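Local coordinates for binding domain (Hc) of Paraclostridial Mosquitocidal Protein 1 (Paraclostridium bifermentans, PDB 6HOX) that probably recognises host nerve cells as the receptor-binding part of a clostridial neurotoxin that targets Anopheles mosquitoes, at residues A[25-29]-A[40-46]; A[284-288]-A[359-363]; A[314-320]-A[335-341]. All blocks are in the same frame, centred on the assembly; numbering follows the deposited sequence.

Contact 1 lies some 54 Å, centre to centre, from contact 2 and 43 Å from contact 3, across the middle of the chain. It belongs to the lectin-like N-terminal half, where a loop packs on the strand holding residues 25-29; it is partly buried and joined by one weak hydrogen bond and a few apolar contacts. Contacts 2 and 3 share the trefoil-type C-terminal half, their centres 13 Å apart, and meet where Leu362 CD2 lies 3.5 Å from Phe339 CE1. Contact 2 is buried and mostly apolar, with one straight backbone bond. Contact 3 is a regular antiparallel pairing, apolar on its inner face and carrying lysine and glutamate charges on the other.

Contact 1: A[25-29]-A[40-46]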
loop_
_atom_site.group_PDB
_atom_site.type_symbol
_atom_site.label_atom_id
_atom_site.label_comp_id
_atom_site.label_asym_id
_atom_site.label_seq_id
_atom_site.Cartn_x
_atom_site.Cartn_y
_atom_site.Cartn_z
ATOM N N LEU A 25 17.920 -16.005 -6.549
ATOM C CA LEU A 25 17.011 -16.114 -5.412
ATOM C C LEU A 25 17.337 -17.379 -4.613
ATOM O O LEU A 25 17.234 -18.467 -5.144
ATOM C CB LEU A 25 15.576 -16.175 -5.938
ATOM C CG LEU A 25 14.501 -16.260 -4.858
ATOM C CD1 LEU A 25 14.330 -14.905 -4.181
ATOM C CD2 LEU A 25 13.180 -16.749 -5.439
ATOM N N VAL A 26 17.673 -17.235 -3.329
ATOM C CA VAL A 26 18.055 -18.401 -2.535
ATOM C C VAL A 26 16.994 -18.703 -1.467
ATOM O O VAL A 26 17.010 -19.767 -0.877
ATOM C CB VAL A 26 19.462 -18.253 -1.924
ATOM C CG1 VAL A 26 20.522 -18.104 -3.006
ATOM C CG2 VAL A 26 19.558 -17.132 -0.903
ATOM N N PHE A 27 16.062 -17.772 -1.246
ATOM C CA PHE A 27 15.034 -17.917 -0.229
ATOM C C PHE A 27 13.873 -16.981 -0.556
ATOM O O PHE A 27 14.101 -15.831 -0.865
ATOM C CB PHE A 27 15.596 -17.569 1.151
ATOM C CG PHE A 27 14.608 -17.698 2.278
ATOM C CD1 PHE A 27 14.265 -18.944 2.777
ATOM C CD2 PHE A 27 14.004 -16.575 2.835
ATOM C CE1 PHE A 27 13.347 -19.060 3.809
ATOM C CE2 PHE A 27 13.097 -16.687 3.881
ATOM C CZ PHE A 27 12.762 -17.929 4.359
ATOM N N SER A 28 12.639 -17.476 -0.429
ATOM C CA SER A 28 11.458 -16.649 -0.646
ATOM C C SER A 28 10.321 -17.124 0.258
ATOM O O SER A 28 9.728 -18.177 0.021
ATOM C CB SER A 28 11.044 -16.649 -2.085
ATOM O OG SER A 28 9.876 -15.869 -2.259
ATOM N N LEU A 29 9.988 -16.308 1.260
ATOM C CA LEU A 29 9.019 -16.690 2.258
ATOM C C LEU A 29 7.644 -16.171 1.832
ATOM O O LEU A 29 7.469 -14.964 1.630
ATOM C CB LEU A 29 9.421 -16.092 3.607
ATOM C CG LEU A 29 8.473 -16.361 4.766
ATOM C CD1 LEU A 29 8.481 -17.826 5.155
ATOM C CD2 LEU A 29 8.832 -15.491 5.958
ATOM N N SER A 40 11.192 -20.442 -3.157
ATOM C CA SER A 40 12.319 -20.333 -4.081
ATOM C C SER A 40 12.649 -21.680 -4.746
ATOM O O SER A 40 13.416 -21.718 -5.681
ATOM C CB SER A 40 13.536 -19.776 -3.391
ATOM O OG SER A 40 14.113 -20.732 -2.511
ATOM N N GLY A 41 12.111 -22.783 -4.231
ATOM C CA GLY A 41 12.430 -24.095 -4.739
ATOM C C GLY A 41 13.540 -24.764 -3.945
ATOM O O GLY A 41 13.790 -25.952 -4.125
ATOM N N ASN A 42 14.175 -24.011 -3.036
ATOM C CA ASN A 42 15.360 -24.484 -2.309
ATOM C C ASN A 42 14.950 -25.349 -1.117
ATOM O O ASN A 42 15.806 -25.969 -0.497
ATOM C CB ASN A 42 16.253 -23.341 -1.830
ATOM C CG ASN A 42 17.427 -23.101 -2.747
ATOM O OD1 ASN A 42 17.455 -23.594 -3.872
ATOM N ND2 ASN A 42 18.413 -22.370 -2.262
ATOM N N ASN A 43 13.655 -25.359 -0.798
ATOM C CA ASN A 43 13.104 -26.261 0.182
ATOM C C ASN A 43 13.729 -25.965 1.551
ATOM O O ASN A 43 14.020 -26.880 2.306
ATOM C CB ASN A 43 13.333 -27.718 -0.242
ATOM C CG ASN A 43 12.498 -28.699 0.548
ATOM O OD1 ASN A 43 11.327 -28.434 0.808
ATOM N ND2 ASN A 43 13.088 -29.819 0.942
ATOM N N THR A 44 13.974 -24.683 1.848
ATOM C CA THR A 44 14.613 -24.286 3.104
ATOM C C THR A 44 13.735 -24.707 4.279
ATOM O O THR A 44 12.528 -24.520 4.222
ATOM C CB THR A 44 14.798 -22.771 3.223
ATOM O OG1 THR A 44 15.393 -22.288 2.019
ATOM C CG2 THR A 44 15.632 -22.387 4.424
ATOM N N ASN A 45 14.356 -25.205 5.356
ATOM C CA ASN A 45 13.608 -25.689 6.501
ATOM C C ASN A 45 13.141 -24.514 7.377
ATOM O O ASN A 45 13.947 -23.734 7.857
ATOM C CB ASN A 45 14.429 -26.663 7.334
ATOM C CG ASN A 45 13.582 -27.346 8.382
ATOM O OD1 ASN A 45 13.858 -27.225 9.573
ATOM N ND2 ASN A 45 12.531 -28.024 7.947
ATOM N N LEU A 46 11.823 -24.418 7.568
ATOM C CA LEU A 46 11.174 -23.395 8.392
ATOM C C LEU A 46 10.507 -24.071 9.582
ATOM O O LEU A 46 9.921 -25.142 9.441
ATOM C CB LEU A 46 10.045 -22.681 7.633
ATOM C CG LEU A 46 10.245 -22.392 6.157
ATOM C CD1 LEU A 46 8.943 -21.897 5.560
ATOM C CD2 LEU A 46 11.331 -21.357 5.953
#
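The ring of Phe27 meets Thr44 and Leu46 with its edge. Leu46 CD2 approaches in the ring plane, 3.7 Å from Phe27 CE1, while Thr44 crosses at about a right angle and sets its OG1 3.6 Å from Phe27 CD1. The ring reaches this place because its CG stands anti to the backbone N (chi1 -180°): the first bond of the side chain leaves the 40-46 loop behind, yet the CD1-CE1 edge of the ring comes back against it. Leu29 follows obliquely, CD1 to Leu46 CD1 at 4.1 Å, and Val75 touches both Phe27 and Leu46. The irregularity beneath is a classic beta bulge, Val26 and Phe27 both facing Ile226 on strand 218-227 of the concanavalin-like N-terminal half. At the bulge the carbonyl O of Val26 accepts a weak, bent bond from Asn42 ND2 (3.3 Å, 121° at the hydrogen). Ser40 points at the strand, its CB 3.7 Å from Leu25 CD2. Its hydroxyl, set between backbone N and carbonyl carbon (chi1 73°), also takes a weak bond from Asn42 N at 3.3 Å. Asp38 OD1 is hydrogen-bonded to both Ser40 OG and Ser28 N, and Asp38 OD2 to Thr44 OG1.

Contact 2: A[284-288]-A[359-363]; sequences GEYYP and YMVLN
Leu362, Pro288 and Val361 bury the most surface here: Leu362 and Pro288 pack on each other, and Val361 turns to Tyr287. Leu362 and Pro288 slide past each other in opposite directions, Leu362 CD2 coming to 3.8 Å from Pro288 CG. Nearer the backbone, Leu362 CB lies 4.1 Å from Tyr286 CB. With its CG beside the backbone N (chi1 -51°), the leucine turns its branch along the proline ring. The other flank of that ring meets a carbonyl: Pro288 CD is 3.4 Å from Met360 O. In the valine's contact with Tyr287, Val361 CG1 sits over one face of the ring, 3.8 Å from the centroid and 16° off the normal, a CH-pi contact, while Tyr359 CB comes to the edge of the same ring. The second methyl, CG2, lies 3.7 Å from Glu285 OE1. The backbones are joined by Leu362 N donating to Tyr286 O at 2.8 Å, nearly straight at 163° but with the donor tilted out of the carbonyl plane. Toward Pro288 and Met360 no direct backbone bond forms, and a water bridges their two carbonyl oxygens. The segments belong to the trefoil-type C-terminal half of the receptor-binding region; strand 345-348 borders the contact through Leu345 and Leu347. Tyr286 N is buried without a partner, and Glu285 OE1 and Asn363 OD1, two acceptors, approach without bonding. The chemistry therefore implies cohesion that rests largely on apolar and CH-pi packing, with one direct backbone bond and a shared water supplying the polar links.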
loop_
_atom_site.group_PDB
_atom_site.type_symbol
_atom_site.label_atom_id
_atom_site.label_comp_id
_atom_site.label_asym_id
_atom_site.label_seq_id
_atom_site.Cartn_x
_atom_site.Cartn_y
_atom_site.Cartn_z
ATOM N N GLY A 284 -34.475 17.767 -10.193
ATOM C CA GLY A 284 -35.032 16.576 -9.578
ATOM C C GLY A 284 -33.965 15.659 -9.001
ATOM O O GLY A 284 -34.241 14.473 -8.834
ATOM N N GLU A 285 -32.782 16.202 -8.651
ATOM C CA GLU A 285 -31.537 15.417 -8.626
ATOM C C GLU A 285 -30.845 15.416 -7.254
ATOM O O GLU A 285 -30.800 16.416 -6.546
ATOM C CB GLU A 285 -30.555 15.957 -9.668
ATOM C CG GLU A 285 -31.083 15.913 -11.093
ATOM C CD GLU A 285 -31.285 14.530 -11.697
ATOM O OE1 GLU A 285 -30.840 13.522 -11.094
ATOM O OE2 GLU A 285 -31.887 14.467 -12.784
ATOM N N TYR A 286 -30.261 14.254 -6.932
ATOM C CA TYR A 286 -29.225 14.107 -5.918
ATOM C C TYR A 286 -27.841 14.292 -6.560
ATOM O O TYR A 286 -27.525 13.660 -7.574
ATOM C CB TYR A 286 -29.298 12.726 -5.268
ATOM C CG TYR A 286 -30.636 12.361 -4.684
ATOM C CD1 TYR A 286 -31.603 11.749 -5.460
ATOM C CD2 TYR A 286 -30.918 12.585 -3.347
ATOM C CE1 TYR A 286 -32.833 11.399 -4.934
ATOM C CE2 TYR A 286 -32.138 12.224 -2.799
ATOM C CZ TYR A 286 -33.102 11.633 -3.597
ATOM O OH TYR A 286 -34.315 11.270 -3.080
ATOM N N TYR A 287 -27.025 15.152 -5.948
ATOM C CA TYR A 287 -25.673 15.453 -6.389
ATOM C C TYR A 287 -24.676 14.888 -5.377
ATOM O O TYR A 287 -24.740 15.214 -4.195
ATOM C CB TYR A 287 -25.461 16.963 -6.542
ATOM C CG TYR A 287 -26.112 17.583 -7.753
ATOM C CD1 TYR A 287 -27.474 17.838 -7.798
ATOM C CD2 TYR A 287 -25.366 17.892 -8.877
ATOM C CE1 TYR A 287 -28.071 18.406 -8.916
ATOM C CE2 TYR A 287 -25.947 18.456 -10.003
ATOM C CZ TYR A 287 -27.308 18.717 -10.029
ATOM O OH TYR A 287 -27.864 19.263 -11.158
ATOM N N PRO A 288 -23.699 14.048 -5.796
ATOM C CA PRO A 288 -22.601 13.681 -4.900
ATOM C C PRO A 288 -21.596 14.841 -4.867
ATOM O O PRO A 288 -21.422 15.537 -5.861
ATOM C CB PRO A 288 -22.057 12.402 -5.546
ATOM C CG PRO A 288 -22.279 12.638 -7.029
ATOM C CD PRO A 288 -23.589 13.406 -7.113
ATOM N N TYR A 359 -21.830 18.265 -14.387
ATOM C CA TYR A 359 -21.924 17.800 -13.004
ATOM C C TYR A 359 -22.590 16.427 -12.959
ATOM O O TYR A 359 -23.596 16.166 -13.647
ATOM C CB TYR A 359 -22.691 18.791 -12.122
ATOM C CG TYR A 359 -22.018 20.129 -12.021
ATOM C CD1 TYR A 359 -20.821 20.280 -11.339
ATOM C CD2 TYR A 359 -22.541 21.240 -12.657
ATOM C CE1 TYR A 359 -20.168 21.500 -11.287
ATOM C CE2 TYR A 359 -21.906 22.472 -12.603
ATOM C CZ TYR A 359 -20.719 22.604 -11.913
ATOM O OH TYR A 359 -20.095 23.818 -11.862
ATOM N N MET A 360 -22.034 15.552 -12.114
ATOM C CA MET A 360 -22.561 14.216 -11.957
ATOM C C MET A 360 -23.708 14.269 -10.951
ATOM O O MET A 360 -23.680 15.095 -10.054
ATOM C CB MET A 360 -21.496 13.234 -11.456
ATOM C CG MET A 360 -20.224 13.224 -12.288
ATOM S SD MET A 360 -20.450 12.715 -14.017
ATOM C CE MET A 360 -20.798 10.971 -13.834
ATOM N N VAL A 361 -24.662 13.346 -11.112
ATOM C CA VAL A 361 -25.778 13.154 -10.241
ATOM C C VAL A 361 -25.831 11.668 -9.875
ATOM O O VAL A 361 -25.064 10.873 -10.422
ATOM C CB VAL A 361 -27.092 13.622 -10.914
ATOM C CG1 VAL A 361 -27.057 15.111 -11.227
ATOM C CG2 VAL A 361 -27.396 12.821 -12.175
ATOM N N LEU A 362 -26.713 11.324 -8.928
ATOM C CA LEU A 362 -27.045 9.958 -8.589
ATOM C C LEU A 362 -28.436 9.659 -9.148
ATOM O O LEU A 362 -29.389 10.329 -8.800
ATOM C CB LEU A 362 -27.027 9.768 -7.068
ATOM C CG LEU A 362 -25.767 10.247 -6.363
ATOM C CD1 LEU A 362 -25.879 10.017 -4.868
ATOM C CD2 LEU A 362 -24.522 9.561 -6.923
ATOM N N ASN A 363 -28.525 8.644 -10.009
ATOM C CA ASN A 363 -29.723 8.386 -10.764
ATOM C C ASN A 363 -29.868 6.879 -10.931
ATOM O O ASN A 363 -28.872 6.186 -11.025
ATOM C CB ASN A 363 -29.672 9.076 -12.128
ATOM C CG ASN A 363 -31.033 9.451 -12.674
ATOM O OD1 ASN A 363 -31.664 10.374 -12.183
ATOM N ND2 ASN A 363 -31.467 8.777 -13.722
HETATM O O HOH W 1 -21.884 16.380 -8.489
#

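Contact 3: A[314-320]-A[335-341]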
loop_
_atom_site.group_PDB
_atom_site.type_symbol
_atom_site.label_atom_id
_atom_site.label_comp_id
_atom_site.label_asym_id
_atom_site.label_seq_id
_atom_site.Cartn_x
_atom_site.Cartn_y
_atom_site.Cartn_z
ATOM N N VAL A 314 -21.579 9.833 5.285
ATOM C CA VAL A 314 -20.656 9.450 4.223
ATOM C C VAL A 314 -21.319 8.401 3.328
ATOM O O VAL A 314 -21.943 7.493 3.805
ATOM C CB VAL A 314 -19.307 8.928 4.757
ATOM C CG1 VAL A 314 -19.455 7.605 5.484
ATOM C CG2 VAL A 314 -18.281 8.816 3.631
ATOM N N GLU A 315 -21.134 8.544 2.018
ATOM C CA GLU A 315 -21.684 7.620 1.041
ATOM C C GLU A 315 -20.740 6.436 0.865
ATOM O O GLU A 315 -19.602 6.613 0.426
ATOM C CB GLU A 315 -21.861 8.303 -0.315
ATOM C CG GLU A 315 -22.814 9.486 -0.275
ATOM C CD GLU A 315 -24.265 9.152 0.016
ATOM O OE1 GLU A 315 -24.640 7.966 -0.058
ATOM O OE2 GLU A 315 -25.020 10.089 0.297
ATOM N N LYS A 316 -21.239 5.236 1.168
ATOM C CA LYS A 316 -20.567 4.006 0.795
ATOM C C LYS A 316 -20.921 3.680 -0.664
ATOM O O LYS A 316 -22.051 3.934 -1.081
ATOM C CB LYS A 316 -20.987 2.874 1.735
ATOM C CG LYS A 316 -20.662 3.123 3.201
ATOM C CD LYS A 316 -19.239 2.768 3.556
ATOM C CE LYS A 316 -19.066 1.295 3.859
ATOM N NZ LYS A 316 -17.745 0.790 3.418
ATOM N N VAL A 317 -19.961 3.104 -1.410
ATOM C CA VAL A 317 -20.164 2.688 -2.824
ATOM C C VAL A 317 -19.700 1.242 -3.051
ATOM O O VAL A 317 -18.827 0.716 -2.364
ATOM C CB VAL A 317 -19.455 3.635 -3.812
ATOM C CG1 VAL A 317 -19.807 5.088 -3.556
ATOM C CG2 VAL A 317 -17.938 3.457 -3.802
ATOM N N LYS A 318 -20.285 0.627 -4.075
ATOM C CA LYS A 318 -19.837 -0.635 -4.623
ATOM C C LYS A 318 -19.657 -0.457 -6.122
ATOM O O LYS A 318 -20.483 0.245 -6.763
ATOM C CB LYS A 318 -20.876 -1.738 -4.414
ATOM C CG LYS A 318 -20.949 -2.289 -3.006
ATOM C CD LYS A 318 -21.844 -3.495 -2.901
ATOM C CE LYS A 318 -21.822 -4.112 -1.520
ATOM N NZ LYS A 318 -22.806 -5.210 -1.428
ATOM N N ILE A 319 -18.627 -1.113 -6.668
ATOM C CA ILE A 319 -18.356 -1.141 -8.106
ATOM C C ILE A 319 -19.066 -2.384 -8.649
ATOM O O ILE A 319 -18.883 -3.476 -8.139
ATOM C CB ILE A 319 -16.835 -1.154 -8.400
ATOM C CG1 ILE A 319 -16.078 -0.057 -7.645
ATOM C CG2 ILE A 319 -16.583 -1.083 -9.895
ATOM C CD1 ILE A 319 -14.564 -0.214 -7.648
ATOM N N ILE A 320 -19.903 -2.198 -9.667
ATOM C CA ILE A 320 -20.762 -3.250 -10.179
ATOM C C ILE A 320 -20.555 -3.380 -11.692
ATOM O O ILE A 320 -20.454 -2.391 -12.409
ATOM C CB ILE A 320 -22.232 -2.947 -9.841
ATOM C CG1 ILE A 320 -22.441 -2.826 -8.331
ATOM C CG2 ILE A 320 -23.154 -4.000 -10.445
ATOM C CD1 ILE A 320 -22.261 -4.113 -7.602
ATOM N N ALA A 335 -18.033 -0.257 -15.760
ATOM C CA ALA A 335 -18.623 -0.579 -14.476
ATOM C C ALA A 335 -19.382 0.642 -13.947
ATOM O O ALA A 335 -19.132 1.775 -14.350
ATOM C CB ALA A 335 -17.536 -1.042 -13.526
ATOM N N ASP A 336 -20.343 0.388 -13.066
ATOM C CA ASP A 336 -21.069 1.448 -12.431
ATOM C C ASP A 336 -20.609 1.558 -10.989
ATOM O O ASP A 336 -20.177 0.580 -10.392
ATOM C CB ASP A 336 -22.573 1.228 -12.555
ATOM C CG ASP A 336 -23.026 1.472 -13.982
ATOM O OD1 ASP A 336 -22.660 2.546 -14.565
ATOM O OD2 ASP A 336 -23.690 0.588 -14.515
ATOM N N VAL A 337 -20.694 2.779 -10.471
ATOM C CA VAL A 337 -20.483 3.051 -9.061
ATOM C C VAL A 337 -21.853 3.269 -8.418
ATOM O O VAL A 337 -22.507 4.302 -8.657
ATOM C CB VAL A 337 -19.555 4.261 -8.869
ATOM C CG1 VAL A 337 -19.294 4.537 -7.403
ATOM C CG2 VAL A 337 -18.249 4.083 -9.640
ATOM N N LYS A 338 -22.257 2.281 -7.617
ATOM C CA LYS A 338 -23.547 2.204 -6.966
ATOM C C LYS A 338 -23.420 2.754 -5.544
ATOM O O LYS A 338 -22.535 2.349 -4.762
ATOM C CB LYS A 338 -24.016 0.749 -6.950
ATOM C CG LYS A 338 -25.308 0.452 -6.202
ATOM C CD LYS A 338 -25.566 -1.046 -6.166
ATOM C CE LYS A 338 -26.430 -1.502 -5.010
ATOM N NZ LYS A 338 -26.243 -2.950 -4.738
ATOM N N PHE A 339 -24.337 3.661 -5.213
ATOM C CA PHE A 339 -24.387 4.271 -3.915
ATOM C C PHE A 339 -25.304 3.444 -3.003
ATOM O O PHE A 339 -26.521 3.488 -3.136
ATOM C CB PHE A 339 -24.828 5.721 -4.075
ATOM C CG PHE A 339 -23.721 6.627 -4.534
ATOM C CD1 PHE A 339 -23.075 6.407 -5.744
ATOM C CD2 PHE A 339 -23.320 7.697 -3.752
ATOM C CE1 PHE A 339 -22.043 7.240 -6.158
ATOM C CE2 PHE A 339 -22.284 8.523 -4.166
ATOM C CZ PHE A 339 -21.650 8.292 -5.365
ATOM N N GLU A 340 -24.682 2.731 -2.060
ATOM C CA GLU A 340 -25.294 1.756 -1.169
ATOM C C GLU A 340 -26.352 2.393 -0.248
ATOM O O GLU A 340 -27.327 1.725 0.118
ATOM C CB GLU A 340 -24.206 1.093 -0.318
ATOM C CG GLU A 340 -23.258 0.204 -1.115
ATOM C CD GLU A 340 -23.913 -1.022 -1.742
ATOM O OE1 GLU A 340 -24.278 -1.950 -0.982
ATOM O OE2 GLU A 340 -24.062 -1.049 -2.991
ATOM N N ASN A 341 -26.148 3.649 0.155
ATOM C CA ASN A 341 -27.099 4.372 1.020
ATOM C C ASN A 341 -28.476 4.466 0.339
ATOM O O ASN A 341 -29.488 4.539 1.007
ATOM C CB ASN A 341 -26.628 5.787 1.377
ATOM C CG ASN A 341 -25.472 5.841 2.357
ATOM O OD1 ASN A 341 -24.994 4.818 2.841
ATOM N ND2 ASN A 341 -25.010 7.044 2.652
HETATM O O HOH W 2 -24.209 5.655 -0.690
#
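Val317 sets its CG1 over one face of the Phe339 ring, above its centre, 4.0 Å from the centroid and 7° off the normal, a well-centred CH-pi contact. The same valine presses on Val337, crossing it obliquely with CB 3.7 Å from Val337 CG1, so that its branched bump is received between aromatic ring and methyl. Ile319 extends this face, its CG2 resting 3.8 Å from Ala335 CB. At the other end Glu315, bent at chi2 (-67°), lays its CB and CG beside Phe339, crossing it at about a right angle. Its OE2 is bonded to Ser277. On the opposite face the stem of Lys318, extended beyond CG, crosses Glu340 at about a right angle, with CD 3.3 Å from Glu340 OE2. The bent glutamate lies across that stem and forms a salt-bridge network, long to Lys318 NZ (3.6 Å to OE1) and closer to Lys338 NZ (3.4 Å to OE2). Between the two faces runs the antiparallel pairing: Lys318 with Lys338 and Ile320 with Asp336 exchange two hydrogen bonds each, and Glu340 N reaches Lys316 O at 3.1 Å. In the trefoil-type half, strand 316-320 also pairs with strand 263-267, and strand 333-339 with strands 345-348 and 369-373, while Leu275 of strand 275-280 touches Glu315, Val317 and Phe339.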